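Local coordinates for protein complement factor H (Mus musculus, PDB 2YBY) that is a regulator of complement in innate immunity, represented here by two consecutive Sushi domains, the sixth and seventh, at residues A[33-38]-A[42-47]; A[50-55]-A[59-64]; A[69-74]-A[92-97]; A[100-103]-A[108-111]. The protein carries 1 engineered substitution. All blocks are in the same frame, centred on the assembly; numbering follows the deposited sequence. Where two conformers were deposited one is given.

Contact 1: residues A[33-38]-A[42-47]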
loop_
_atom_site.group_PDB
_atom_site.type_symbol
_atom_site.label_atom_id
_atom_site.label_comp_id
_atom_site.label_asym_id
_atom_site.label_seq_id
_atom_site.Cartn_x
_atom_site.Cartn_y
_atom_site.Cartn_z
ATOM N N TYR A 33 11.888 6.156 -10.646
ATOM C CA TYR A 33 12.474 4.827 -10.556
ATOM C C TYR A 33 11.451 3.843 -10.066
ATOM O O TYR A 33 10.762 4.148 -9.115
ATOM C CB TYR A 33 13.673 4.851 -9.587
ATOM C CG TYR A 33 14.780 5.743 -10.096
ATOM C CD1 TYR A 33 15.666 5.287 -11.058
ATOM C CD2 TYR A 33 14.790 7.102 -9.809
ATOM C CE1 TYR A 33 16.619 6.127 -11.627
ATOM C CE2 TYR A 33 15.719 7.961 -10.397
ATOM C CZ TYR A 33 16.639 7.460 -11.297
ATOM O OH TYR A 33 17.535 8.265 -11.953
ATOM N N SER A 34 11.357 2.647 -10.696
ATOM C CA SER A 34 10.402 1.659 -10.255
ATOM C C SER A 34 10.835 1.079 -8.922
ATOM O O SER A 34 12.037 0.929 -8.664
ATOM C CB SER A 34 10.278 0.561 -11.316
ATOM O OG SER A 34 11.524 -0.059 -11.557
ATOM N N TYR A 35 9.865 0.730 -8.067
ATOM C CA TYR A 35 10.144 0.119 -6.778
ATOM C C TYR A 35 9.065 -0.870 -6.435
ATOM O O TYR A 35 7.972 -0.843 -7.004
ATOM C CB TYR A 35 10.312 1.168 -5.654
ATOM C CG TYR A 35 9.025 1.814 -5.188
ATOM C CD1 TYR A 35 8.529 2.941 -5.813
ATOM C CD2 TYR A 35 8.329 1.318 -4.087
ATOM C CE1 TYR A 35 7.366 3.568 -5.365
ATOM C CE2 TYR A 35 7.141 1.904 -3.660
ATOM C CZ TYR A 35 6.679 3.055 -4.282
ATOM O OH TYR A 35 5.539 3.703 -3.864
ATOM N N LYS A 36 9.365 -1.718 -5.486
ATOM C CA LYS A 36 8.425 -2.726 -5.007
ATOM C C LYS A 36 8.455 -2.709 -3.489
ATOM O O LYS A 36 9.350 -2.100 -2.881
ATOM C CB LYS A 36 8.794 -4.117 -5.560
ATOM C CG LYS A 36 10.164 -4.583 -5.119
ATOM C CD LYS A 36 10.525 -5.980 -5.626
ATOM C CE LYS A 36 11.922 -6.376 -5.192
ATOM N NZ LYS A 36 12.194 -7.819 -5.435
ATOM N N CYS A 37 7.469 -3.327 -2.889
ATOM C CA CYS A 37 7.353 -3.389 -1.447
ATOM C C CYS A 37 7.462 -4.818 -0.957
ATOM O O CYS A 37 7.114 -5.761 -1.652
ATOM C CB CYS A 37 6.048 -2.751 -0.986
ATOM S SG CYS A 37 5.854 -1.033 -1.506
ATOM N N ASP A 38 7.810 -4.949 0.327
ATOM C CA ASP A 38 7.877 -6.238 0.999
ATOM C C ASP A 38 6.490 -6.913 1.032
ATOM O O ASP A 38 5.468 -6.232 1.044
ATOM C CB ASP A 38 8.301 -6.046 2.465
ATOM C CG ASP A 38 9.653 -5.401 2.707
ATOM O OD1 ASP A 38 10.353 -5.102 1.728
ATOM O OD2 ASP A 38 9.981 -5.156 3.874
ATOM N N SER A 42 2.528 -2.348 0.247
ATOM C CA SER A 42 2.184 -1.960 -1.105
ATOM C C SER A 42 2.474 -0.488 -1.358
ATOM O O SER A 42 2.356 0.315 -0.433
ATOM C CB SER A 42 0.669 -2.179 -1.275
ATOM O OG SER A 42 0.118 -1.670 -2.471
ATOM N N PRO A 43 2.671 -0.074 -2.632
ATOM C CA PRO A 43 2.639 1.356 -2.935
ATOM C C PRO A 43 1.191 1.871 -2.676
ATOM O O PRO A 43 0.220 1.097 -2.746
ATOM C CB PRO A 43 2.920 1.398 -4.452
ATOM C CG PRO A 43 3.605 0.099 -4.754
ATOM C CD PRO A 43 2.910 -0.864 -3.855
ATOM N N PRO A 44 1.033 3.173 -2.377
ATOM C CA PRO A 44 -0.318 3.705 -2.119
ATOM C C PRO A 44 -1.325 3.497 -3.240
ATOM O O PRO A 44 -2.525 3.531 -2.997
ATOM C CB PRO A 44 -0.088 5.176 -1.787
ATOM C CG PRO A 44 1.368 5.373 -1.660
ATOM C CD PRO A 44 2.084 4.191 -2.223
ATOM N N SER A 45 -0.863 3.300 -4.470
ATOM C CA SER A 45 -1.749 3.058 -5.614
ATOM C C SER A 45 -2.404 1.667 -5.570
ATOM O O SER A 45 -3.306 1.409 -6.345
ATOM C CB SER A 45 -0.958 3.146 -6.903
ATOM O OG SER A 45 0.010 2.110 -6.924
ATOM N N GLY A 46 -1.847 0.737 -4.786
ATOM C CA GLY A 46 -2.353 -0.622 -4.678
ATOM C C GLY A 46 -1.886 -1.556 -5.777
ATOM O O GLY A 46 -2.287 -2.725 -5.809
ATOM N N TYR A 47 -1.015 -1.083 -6.684
ATOM C CA TYR A 47 -0.434 -1.937 -7.703
ATOM C C TYR A 47 0.766 -2.692 -7.142
ATOM O O TYR A 47 1.228 -2.395 -6.024
ATOM C CB TYR A 47 -0.082 -1.109 -8.953
ATOM C CG TYR A 47 -1.332 -0.699 -9.684
ATOM C CD1 TYR A 47 -2.098 -1.636 -10.356
ATOM C CD2 TYR A 47 -1.825 0.587 -9.581
ATOM C CE1 TYR A 47 -3.279 -1.279 -10.984
ATOM C CE2 TYR A 47 -3.029 0.952 -10.173
ATOM C CZ TYR A 47 -3.745 0.011 -10.888
ATOM O OH TYR A 47 -4.900 0.338 -11.530
#
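This is a largely apolar contact in the first Sushi domain: Tyr-35 and Cys-37, on strand 32-37, pack against Ser-42 and the two prolines that follow. The end of the tyrosine does the touching. Tyr-35 OH lies 3.5 Å from Pro-43 CB and 3.9 Å from Pro-44 CD, and the Tyr-35 and Pro-43 side chains slide past each other in opposite directions, the proline meeting the ring obliquely. A chi1 of 74° tucks CG of Tyr-35 between its own backbone N and carbonyl carbon, which sends the ring off across the strand, its OH towards the prolines. Two residues on, SG of Cys-37 sits over the Ser-42 to Pro-43 peptide, 3.4 Å from Ser-42 C, with Pro-43 CD at 3.8 Å. That sulfur is disulfide-bonded to Cys-65. A type I turn runs from Pro-43 to Gly-46. Pro-43 O accepts twice, from Gly-46 N at 2.9 Å and from Ser-42 OG at 2.8 Å, the hydroxyl reaching it 18° from the carbonyl plane. Gly-46, at phi 83°, takes a backbone shape that suits glycine. The phenol oxygen is also satisfied, through a hydrogen bond with Pro-64 O, and Phe-10 meets the Tyr-35 ring edge-to-face. Bonds onto Pro-43 O help to close the turn, while the contact with strand 32-37 rests on van der Waals packing of proline carbons against a phenol and a disulfide sulfur.

Contact 2: residues A[50-55]-A[59-64]; sequences DYLRCT and WEPEVP
Arg-53 and Glu-60 form the hydrogen-bonded pair of a short antiparallel bridge, and each satisfies the other's backbone. Arg-53 N donates to Glu-60 O at 2.9 Å, almost straight at 178°; in return Glu-60 N donates to Arg-53 O at 3.0 Å, more bent at 151°. Both donors lie in the carbonyl plane of their acceptor. Each oxygen also receives a CA-H: Leu-52 CA stands 3.6 Å from Glu-60 O, and Trp-59 CA 3.4 Å from Arg-53 O. Asp-50 OD1 accepts from the neighbouring Tyr-51 N at 2.7 Å through its anti lone pair, while Asp-50 OD2 bonds to Ser-45 OG. The polar ends of Trp-59 and Thr-55 have partners outside the segments: Trp-59 NE1 bonds to Glu-6 O, and Thr-55 OG1 to Gly-58 O and Gln-57 N. On the apolar side, Leu-52 crosses the indole at about a right angle with CD2 3.5 Å from Trp-59 CE3, and presses CD1 tightly on Pro-64 CG at 3.4 Å. Cys-54 CB covers a face of the six-membered ring, 4.2 Å from its centroid, and SG, disulfide-bonded to Cys-5, stands farther above it. A tryptophan packed on a half-cystine in this way is characteristic of the small Sushi domain core.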
loop_
_atom_site.group_PDB
_atom_site.type_symbol
_atom_site.label_atom_id
_atom_site.label_comp_id
_atom_site.label_asym_id
_atom_site.label_seq_id
_atom_site.Cartn_x
_atom_site.Cartn_y
_atom_site.Cartn_z
ATOM N N ASP A 50 5.444 0.501 -8.244
ATOM C CA ASP A 50 5.099 1.869 -8.687
ATOM C C ASP A 50 6.392 2.668 -8.861
ATOM O O ASP A 50 7.483 2.082 -8.742
ATOM C CB ASP A 50 4.076 2.574 -7.768
ATOM C CG ASP A 50 3.120 3.515 -8.480
ATOM O OD1 ASP A 50 3.550 4.177 -9.468
ATOM O OD2 ASP A 50 1.914 3.545 -8.105
ATOM N N TYR A 51 6.268 3.969 -9.226
ATOM C CA TYR A 51 7.413 4.846 -9.414
ATOM C C TYR A 51 7.644 5.749 -8.199
ATOM O O TYR A 51 6.699 6.280 -7.629
ATOM C CB TYR A 51 7.229 5.745 -10.625
ATOM C CG TYR A 51 7.359 5.035 -11.944
ATOM C CD1 TYR A 51 8.570 4.487 -12.346
ATOM C CD2 TYR A 51 6.263 4.875 -12.778
ATOM C CE1 TYR A 51 8.700 3.838 -13.576
ATOM C CE2 TYR A 51 6.381 4.255 -14.014
ATOM C CZ TYR A 51 7.579 3.660 -14.375
ATOM O OH TYR A 51 7.733 3.063 -15.601
ATOM N N LEU A 52 8.909 5.897 -7.824
ATOM C CA LEU A 52 9.360 6.852 -6.812
ATOM C C LEU A 52 9.854 8.023 -7.647
ATOM O O LEU A 52 10.673 7.816 -8.547
ATOM C CB LEU A 52 10.485 6.279 -5.965
ATOM C CG LEU A 52 10.701 7.056 -4.653
ATOM C CD1 LEU A 52 9.602 6.793 -3.651
ATOM C CD2 LEU A 52 12.046 6.762 -4.064
ATOM N N ARG A 53 9.308 9.208 -7.417
ATOM C CA ARG A 53 9.577 10.375 -8.255
ATOM C C ARG A 53 10.391 11.416 -7.571
ATOM O O ARG A 53 10.088 11.787 -6.444
ATOM C CB ARG A 53 8.267 11.002 -8.709
ATOM C CG ARG A 53 7.487 10.085 -9.657
ATOM C CD ARG A 53 6.088 10.596 -9.925
ATOM N NE ARG A 53 5.318 9.562 -10.630
ATOM C CZ ARG A 53 5.332 9.351 -11.940
ATOM N NH1 ARG A 53 6.056 10.129 -12.745
ATOM N NH2 ARG A 53 4.614 8.368 -12.465
ATOM N N CYS A 54 11.424 11.910 -8.258
ATOM C CA CYS A 54 12.231 12.994 -7.696
ATOM C C CYS A 54 11.509 14.326 -7.994
ATOM O O CYS A 54 11.379 14.695 -9.159
ATOM C CB CYS A 54 13.627 12.993 -8.283
ATOM S SG CYS A 54 14.583 14.455 -7.802
ATOM N N THR A 55 10.982 14.999 -6.967
ATOM C CA THR A 55 10.228 16.243 -7.149
ATOM C C THR A 55 10.965 17.406 -6.487
ATOM O O THR A 55 11.943 17.197 -5.771
ATOM C CB THR A 55 8.807 16.122 -6.563
ATOM O OG1 THR A 55 8.829 16.358 -5.164
ATOM C CG2 THR A 55 8.122 14.826 -6.913
ATOM N N TRP A 59 11.856 13.126 -2.778
ATOM C CA TRP A 59 11.178 11.911 -3.232
ATOM C C TRP A 59 9.747 11.871 -2.809
ATOM O O TRP A 59 9.417 12.262 -1.669
ATOM C CB TRP A 59 11.881 10.686 -2.654
ATOM C CG TRP A 59 13.249 10.488 -3.200
ATOM C CD1 TRP A 59 14.429 10.599 -2.530
ATOM C CD2 TRP A 59 13.582 10.079 -4.538
ATOM N NE1 TRP A 59 15.478 10.319 -3.370
ATOM C CE2 TRP A 59 14.982 9.988 -4.608
ATOM C CE3 TRP A 59 12.826 9.805 -5.695
ATOM C CZ2 TRP A 59 15.648 9.680 -5.783
ATOM C CZ3 TRP A 59 13.494 9.466 -6.859
ATOM C CH2 TRP A 59 14.881 9.358 -6.883
ATOM N N GLU A 60 8.888 11.407 -3.728
ATOM C CA GLU A 60 7.480 11.188 -3.470
ATOM C C GLU A 60 7.107 9.796 -4.012
ATOM O O GLU A 60 7.524 9.443 -5.117
ATOM C CB GLU A 60 6.586 12.267 -4.108
ATOM C CG GLU A 60 6.841 13.650 -3.525
ATOM C CD GLU A 60 5.780 14.685 -3.836
ATOM O OE1 GLU A 60 5.118 14.567 -4.892
ATOM O OE2 GLU A 60 5.597 15.604 -3.006
ATOM N N PRO A 61 6.297 9.014 -3.272
ATOM C CA PRO A 61 5.707 9.311 -1.939
ATOM C C PRO A 61 6.686 9.430 -0.788
ATOM O O PRO A 61 7.782 8.887 -0.846
ATOM C CB PRO A 61 4.700 8.174 -1.738
ATOM C CG PRO A 61 4.541 7.490 -3.084
ATOM C CD PRO A 61 5.845 7.712 -3.789
ATOM N N GLU A 62 6.296 10.170 0.257
ATOM C CA GLU A 62 7.131 10.314 1.450
ATOM C C GLU A 62 7.322 8.968 2.101
ATOM O O GLU A 62 8.385 8.710 2.692
ATOM C CB GLU A 62 6.482 11.230 2.492
ATOM C CG GLU A 62 6.306 12.660 2.065
ATOM C CD GLU A 62 5.752 13.505 3.201
ATOM O OE1 GLU A 62 4.935 12.999 4.010
ATOM O OE2 GLU A 62 6.139 14.688 3.269
ATOM N N VAL A 63 6.256 8.151 2.106
ATOM C CA VAL A 63 6.242 6.805 2.676
ATOM C C VAL A 63 5.851 5.890 1.478
ATOM O O VAL A 63 4.691 5.659 1.180
ATOM C CB VAL A 63 5.288 6.691 3.898
ATOM C CG1 VAL A 63 5.321 5.287 4.495
ATOM C CG2 VAL A 63 5.641 7.736 4.960
ATOM N N PRO A 64 6.847 5.360 0.765
ATOM C CA PRO A 64 6.531 4.669 -0.488
ATOM C C PRO A 64 5.771 3.364 -0.344
ATOM O O PRO A 64 5.099 2.947 -1.291
ATOM C CB PRO A 64 7.918 4.448 -1.091
ATOM C CG PRO A 64 8.741 5.565 -0.545
ATOM C CD PRO A 64 8.293 5.628 0.866
#

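Contact 3: residues A[69-74]-A[92-97]; sequences CVFHYV and LKVQCY. With EDO (1,2-ethanediol), chain B.
Leu-92 CD1 lies over one face of the Phe-71 ring, almost exactly above the centre, 3.7 Å from the centroid and 6° off the ring normal, a clear CH-pi contact. At the ring edge, close to the plane, lies O1 of a 1,2-ethanediol molecule, 3.7 Å from Phe-71 CZ. Val-94 CG2 comes in obliquely, 4.3 Å from Phe-71 CE1. The ring gets there because CG of Phe-71 points opposite its backbone N (chi1 180°), carrying the phenyl off strand 66-71 towards segment 92-97, where a single methyl branch of Leu-92 bears on it. These residues belong to the apolar core of the second Sushi domain, in which two short sheets, one containing strand 66-71 and the other strand 91-93, face each other through side chains; Trp-116 touches both Phe-71 and Leu-92, and Tyr-86 does the same. Farther along, Val-74 and Val-94 reach toward each other tip to tip, CG1 to CG1 at 3.5 Å. The diol, probably from the crystallisation liquor, borrows backbone groups beside this patch: its O2 donates to Lys-93 O at 2.8 Å, and its O1 accepts from Gln-95 N at 3.0 Å along a nearly straight N-H (178°). Asp-78 O is a further hydrogen-bonding partner of the molecule, and Gln-95 CB packs at 3.7 Å against the same O1.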
loop_
_atom_site.group_PDB
_atom_site.type_symbol
_atom_site.label_atom_id
_atom_site.label_comp_id
_atom_site.label_asym_id
_atom_site.label_seq_id
_atom_site.Cartn_x
_atom_site.Cartn_y
_atom_site.Cartn_z
ATOM N N CYS A 69 -3.850 -4.510 2.622
ATOM C CA CYS A 69 -4.910 -5.360 3.133
ATOM C C CYS A 69 -5.669 -5.888 1.943
ATOM O O CYS A 69 -6.224 -5.100 1.180
ATOM C CB CYS A 69 -5.850 -4.595 4.052
ATOM S SG CYS A 69 -5.045 -3.744 5.416
ATOM N N VAL A 70 -5.783 -7.191 1.829
ATOM C CA VAL A 70 -6.457 -7.837 0.715
ATOM C C VAL A 70 -7.872 -8.172 1.135
ATOM O O VAL A 70 -8.087 -8.768 2.211
ATOM C CB VAL A 70 -5.686 -9.099 0.258
ATOM C CG1 VAL A 70 -6.467 -9.865 -0.811
ATOM C CG2 VAL A 70 -4.280 -8.717 -0.240
ATOM N N PHE A 71 -8.849 -7.798 0.297
ATOM C CA PHE A 71 -10.241 -8.133 0.536
ATOM C C PHE A 71 -10.599 -9.320 -0.343
ATOM O O PHE A 71 -10.349 -9.263 -1.541
ATOM C CB PHE A 71 -11.170 -6.965 0.188
ATOM C CG PHE A 71 -12.612 -7.316 0.435
ATOM C CD1 PHE A 71 -13.080 -7.508 1.724
ATOM C CD2 PHE A 71 -13.474 -7.562 -0.618
ATOM C CE1 PHE A 71 -14.398 -7.862 1.959
ATOM C CE2 PHE A 71 -14.805 -7.907 -0.384
ATOM C CZ PHE A 71 -15.259 -8.041 0.903
ATOM N N HIS A 72 -11.168 -10.381 0.226
ATOM C CA HIS A 72 -11.594 -11.543 -0.574
ATOM C C HIS A 72 -12.669 -12.307 0.169
ATOM O O HIS A 72 -13.827 -12.214 -0.207
ATOM C CB HIS A 72 -10.403 -12.452 -0.972
ATOM C CG HIS A 72 -10.735 -13.476 -2.020
ATOM N ND1 HIS A 72 -9.751 -14.247 -2.606
ATOM C CD2 HIS A 72 -11.932 -13.854 -2.525
ATOM C CE1 HIS A 72 -10.364 -15.030 -3.478
ATOM N NE2 HIS A 72 -11.675 -14.854 -3.448
ATOM N N TYR A 73 -12.305 -13.039 1.247
ATOM C CA TYR A 73 -13.211 -13.882 2.015
ATOM C C TYR A 73 -13.804 -13.159 3.225
ATOM O O TYR A 73 -13.057 -12.492 3.956
ATOM C CB TYR A 73 -12.451 -15.145 2.482
ATOM C CG TYR A 73 -11.648 -15.799 1.375
ATOM C CD1 TYR A 73 -12.266 -16.573 0.403
ATOM C CD2 TYR A 73 -10.274 -15.621 1.286
ATOM C CE1 TYR A 73 -11.533 -17.172 -0.622
ATOM C CE2 TYR A 73 -9.532 -16.199 0.263
ATOM C CZ TYR A 73 -10.161 -16.983 -0.689
ATOM O OH TYR A 73 -9.435 -17.561 -1.705
ATOM N N VAL A 74 -15.112 -13.334 3.463
ATOM C CA VAL A 74 -15.805 -12.815 4.626
ATOM C C VAL A 74 -16.530 -14.006 5.247
ATOM O O VAL A 74 -17.320 -14.643 4.557
ATOM C CB VAL A 74 -16.816 -11.684 4.321
ATOM C CG1 VAL A 74 -17.490 -11.218 5.624
ATOM C CG2 VAL A 74 -16.107 -10.508 3.635
ATOM N N LEU A 92 -13.866 -0.170 3.476
ATOM C CA LEU A 92 -14.997 -0.647 2.678
ATOM C C LEU A 92 -16.089 -1.166 3.595
ATOM O O LEU A 92 -15.843 -1.390 4.780
ATOM C CB LEU A 92 -14.628 -1.680 1.593
ATOM C CG LEU A 92 -14.401 -3.119 2.024
ATOM C CD1 LEU A 92 -14.547 -4.083 0.849
ATOM C CD2 LEU A 92 -13.044 -3.281 2.624
ATOM N N LYS A 93 -17.278 -1.298 3.062
ATOM C CA LYS A 93 -18.416 -1.787 3.839
ATOM C C LYS A 93 -18.593 -3.245 3.488
ATOM O O LYS A 93 -18.682 -3.613 2.311
ATOM C CB LYS A 93 -19.703 -1.018 3.536
ATOM C CG LYS A 93 -20.795 -1.311 4.556
ATOM C CD LYS A 93 -22.058 -0.564 4.192
ATOM C CE LYS A 93 -23.187 -0.876 5.151
ATOM N NZ LYS A 93 -23.116 -0.055 6.412
ATOM N N VAL A 94 -18.604 -4.093 4.517
ATOM C CA VAL A 94 -18.759 -5.530 4.346
ATOM C C VAL A 94 -20.243 -5.867 4.524
ATOM O O VAL A 94 -20.904 -5.310 5.391
ATOM C CB VAL A 94 -17.875 -6.231 5.390
ATOM C CG1 VAL A 94 -18.056 -7.735 5.409
ATOM C CG2 VAL A 94 -16.419 -5.877 5.160
ATOM N N GLN A 95 -20.709 -6.821 3.751
ATOM C CA GLN A 95 -22.074 -7.308 3.742
ATOM C C GLN A 95 -22.133 -8.574 4.609
ATOM O O GLN A 95 -21.729 -9.630 4.151
ATOM C CB GLN A 95 -22.497 -7.596 2.280
ATOM C CG GLN A 95 -23.742 -8.444 2.073
ATOM C CD GLN A 95 -24.962 -7.613 2.242
ATOM O OE1 GLN A 95 -25.419 -6.976 1.297
ATOM N NE2 GLN A 95 -25.489 -7.579 3.456
ATOM N N CYS A 96 -22.569 -8.434 5.855
ATOM C CA CYS A 96 -22.770 -9.570 6.775
ATOM C C CYS A 96 -24.158 -10.181 6.544
ATOM O O CYS A 96 -25.048 -9.505 6.021
ATOM C CB CYS A 96 -22.610 -9.132 8.223
ATOM S SG CYS A 96 -20.944 -8.590 8.644
ATOM N N TYR A 97 -24.351 -11.438 6.982
ATOM C CA TYR A 97 -25.657 -12.125 6.863
ATOM C C TYR A 97 -26.280 -12.537 8.186
ATOM O O TYR A 97 -25.584 -12.696 9.171
ATOM C CB TYR A 97 -25.482 -13.414 6.044
ATOM C CG TYR A 97 -25.063 -13.223 4.604
ATOM C CD1 TYR A 97 -25.745 -12.340 3.770
ATOM C CD2 TYR A 97 -24.105 -14.043 4.027
ATOM C CE1 TYR A 97 -25.408 -12.213 2.424
ATOM C CE2 TYR A 97 -23.743 -13.910 2.692
ATOM C CZ TYR A 97 -24.391 -12.988 1.890
ATOM O OH TYR A 97 -24.033 -12.846 0.565
HETATM C C1 EDO B . -19.003 -7.672 0.461
HETATM O O1 EDO B . -18.818 -8.133 1.808
HETATM C C2 EDO B . -19.429 -6.216 0.429
HETATM O O2 EDO B . -18.261 -5.423 0.242
#

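Contact 4: residues A[100-103]-A[108-111]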
loop_
_atom_site.group_PDB
_atom_site.type_symbol
_atom_site.label_atom_id
_atom_site.label_comp_id
_atom_site.label_asym_id
_atom_site.label_seq_id
_atom_site.Cartn_x
_atom_site.Cartn_y
_atom_site.Cartn_z
ATOM N N TYR A 100 -25.663 -11.433 11.881
ATOM C CA TYR A 100 -24.258 -11.325 12.257
ATOM C C TYR A 100 -23.788 -9.928 11.845
ATOM O O TYR A 100 -24.392 -9.292 10.977
ATOM C CB TYR A 100 -23.384 -12.364 11.556
ATOM C CG TYR A 100 -23.654 -13.795 11.973
ATOM C CD1 TYR A 100 -23.299 -14.251 13.234
ATOM C CD2 TYR A 100 -24.176 -14.714 11.076
ATOM C CE1 TYR A 100 -23.521 -15.570 13.619
ATOM C CE2 TYR A 100 -24.394 -16.041 11.444
ATOM C CZ TYR A 100 -24.072 -16.463 12.722
ATOM O OH TYR A 100 -24.304 -17.756 13.123
ATOM N N SER A 101 -22.734 -9.461 12.468
ATOM C CA SER A 101 -22.172 -8.145 12.144
ATOM C C SER A 101 -20.703 -8.085 12.491
ATOM O O SER A 101 -20.168 -8.998 13.136
ATOM C CB SER A 101 -22.904 -7.052 12.914
ATOM O OG SER A 101 -22.450 -6.966 14.259
ATOM N N LEU A 102 -20.068 -6.958 12.142
ATOM C CA LEU A 102 -18.683 -6.699 12.518
ATOM C C LEU A 102 -18.599 -5.963 13.871
ATOM O O LEU A 102 -17.491 -5.646 14.315
ATOM C CB LEU A 102 -17.981 -5.849 11.448
ATOM C CG LEU A 102 -17.812 -6.445 10.065
ATOM C CD1 LEU A 102 -16.914 -5.539 9.214
ATOM C CD2 LEU A 102 -17.142 -7.826 10.084
ATOM N N GLN A 103 -19.761 -5.656 14.517
ATOM C CA GLN A 103 -19.843 -5.011 15.830
ATOM C C GLN A 103 -19.266 -3.597 15.878
ATOM O O GLN A 103 -18.625 -3.220 16.865
ATOM C CB GLN A 103 -19.150 -5.869 16.904
ATOM C CG GLN A 103 -19.563 -7.327 16.913
ATOM C CD GLN A 103 -20.912 -7.551 17.559
ATOM O OE1 GLN A 103 -21.317 -6.840 18.501
ATOM N NE2 GLN A 103 -21.613 -8.568 17.105
ATOM N N THR A 108 -18.113 -1.591 8.651
ATOM C CA THR A 108 -16.996 -1.134 7.824
ATOM C C THR A 108 -15.704 -1.697 8.388
ATOM O O THR A 108 -15.605 -1.962 9.589
ATOM C CB THR A 108 -16.967 0.373 7.711
ATOM O OG1 THR A 108 -16.879 0.905 9.016
ATOM C CG2 THR A 108 -18.180 0.915 7.004
ATOM N N MET A 109 -14.754 -1.964 7.499
ATOM C CA MET A 109 -13.422 -2.466 7.859
ATOM C C MET A 109 -12.470 -1.421 7.328
ATOM O O MET A 109 -12.676 -0.972 6.195
ATOM C CB MET A 109 -13.066 -3.731 7.072
ATOM C CG MET A 109 -13.293 -4.953 7.745
ATOM S SD MET A 109 -12.671 -6.402 6.939
ATOM C CE MET A 109 -13.063 -6.275 5.261
ATOM N N THR A 110 -11.392 -1.117 8.081
ATOM C CA THR A 110 -10.396 -0.140 7.655
ATOM C C THR A 110 -9.058 -0.864 7.575
ATOM O O THR A 110 -8.752 -1.695 8.432
ATOM C CB THR A 110 -10.387 1.032 8.623
ATOM O OG1 THR A 110 -11.685 1.656 8.557
ATOM C CG2 THR A 110 -9.298 2.055 8.301
ATOM N N CYS A 111 -8.274 -0.577 6.530
ATOM C CA CYS A 111 -6.939 -1.143 6.420
ATOM C C CYS A 111 -6.003 -0.282 7.312
ATOM O O CYS A 111 -5.750 0.882 6.990
ATOM C CB CYS A 111 -6.487 -1.153 4.965
ATOM S SG CYS A 111 -4.833 -1.851 4.712
#
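Towards the C-terminal end of the second Sushi domain, the apolar core takes in Leu-102, which meets the start of strand 108-112 at Thr-108 and Met-109. The contact is small, 93 Å² summed over both sides, and a single methyl carries it. Leu-102 CD1 lies 3.8 Å from Thr-108 O and 4.0 Å from Met-109 CG, whereas its sister branch CD2 stays 5.3 Å from that same Met-109 CG. The two side chains cross at about a right angle, so the leucine abuts the methionine near its base; SD of Met-109 is already 4.9 Å from Leu-102 CD1. With chi1 at -64°, CG of Leu-102 lies opposite its carbonyl carbon, and the branch extends from there towards the strand. Leu-102 leaves from an ST turn: Ser-101 OG accepts from Gln-103 N at 3.0 Å, with an angle of 144° at the hydrogen. This side-chain bond spans the leucine, tying the residue before it to the residue after it, and Gln-103 then adopts a left-handed backbone conformation. The backbone on both sides of the contact has polar partners in the loop between the two segments. Leu-102 N bonds to Asp-107 OD1, and Thr-108 O, the oxygen beside the leucine methyl, accepts from Asn-104 ND2. Met-109 also packs on Trp-116 from the following strand and on Pro-120. Its chain bends at chi3 (-44°), turning CE back from a straight continuation beyond SD.

How the contacts relate
The four contacts fall into two pairs, one in each Sushi domain. Contacts 1 and 2, with centres 10 Å apart, share the sheet of strands 32-37 and 50-55, and Ser-45 OG stands 2.7 Å from Asp-50 OD2, a probable hydrogen bond. Contacts 3 and 4 lie closer, 8 Å between centres: the Cys-69 to Cys-111 disulfide joins them, Leu-92 O faces Met-109 N at 3.0 Å in a probable hydrogen bond, and Val-94 CG2 packs 3.4 Å from Met-109 CE. Neither pair touches the other; contacts 1 and 3 approach to about 6 Å between nearest atoms, and contacts 2 and 4 lie about 32 Å apart, centre to centre. The ethanediol sits at contact 3.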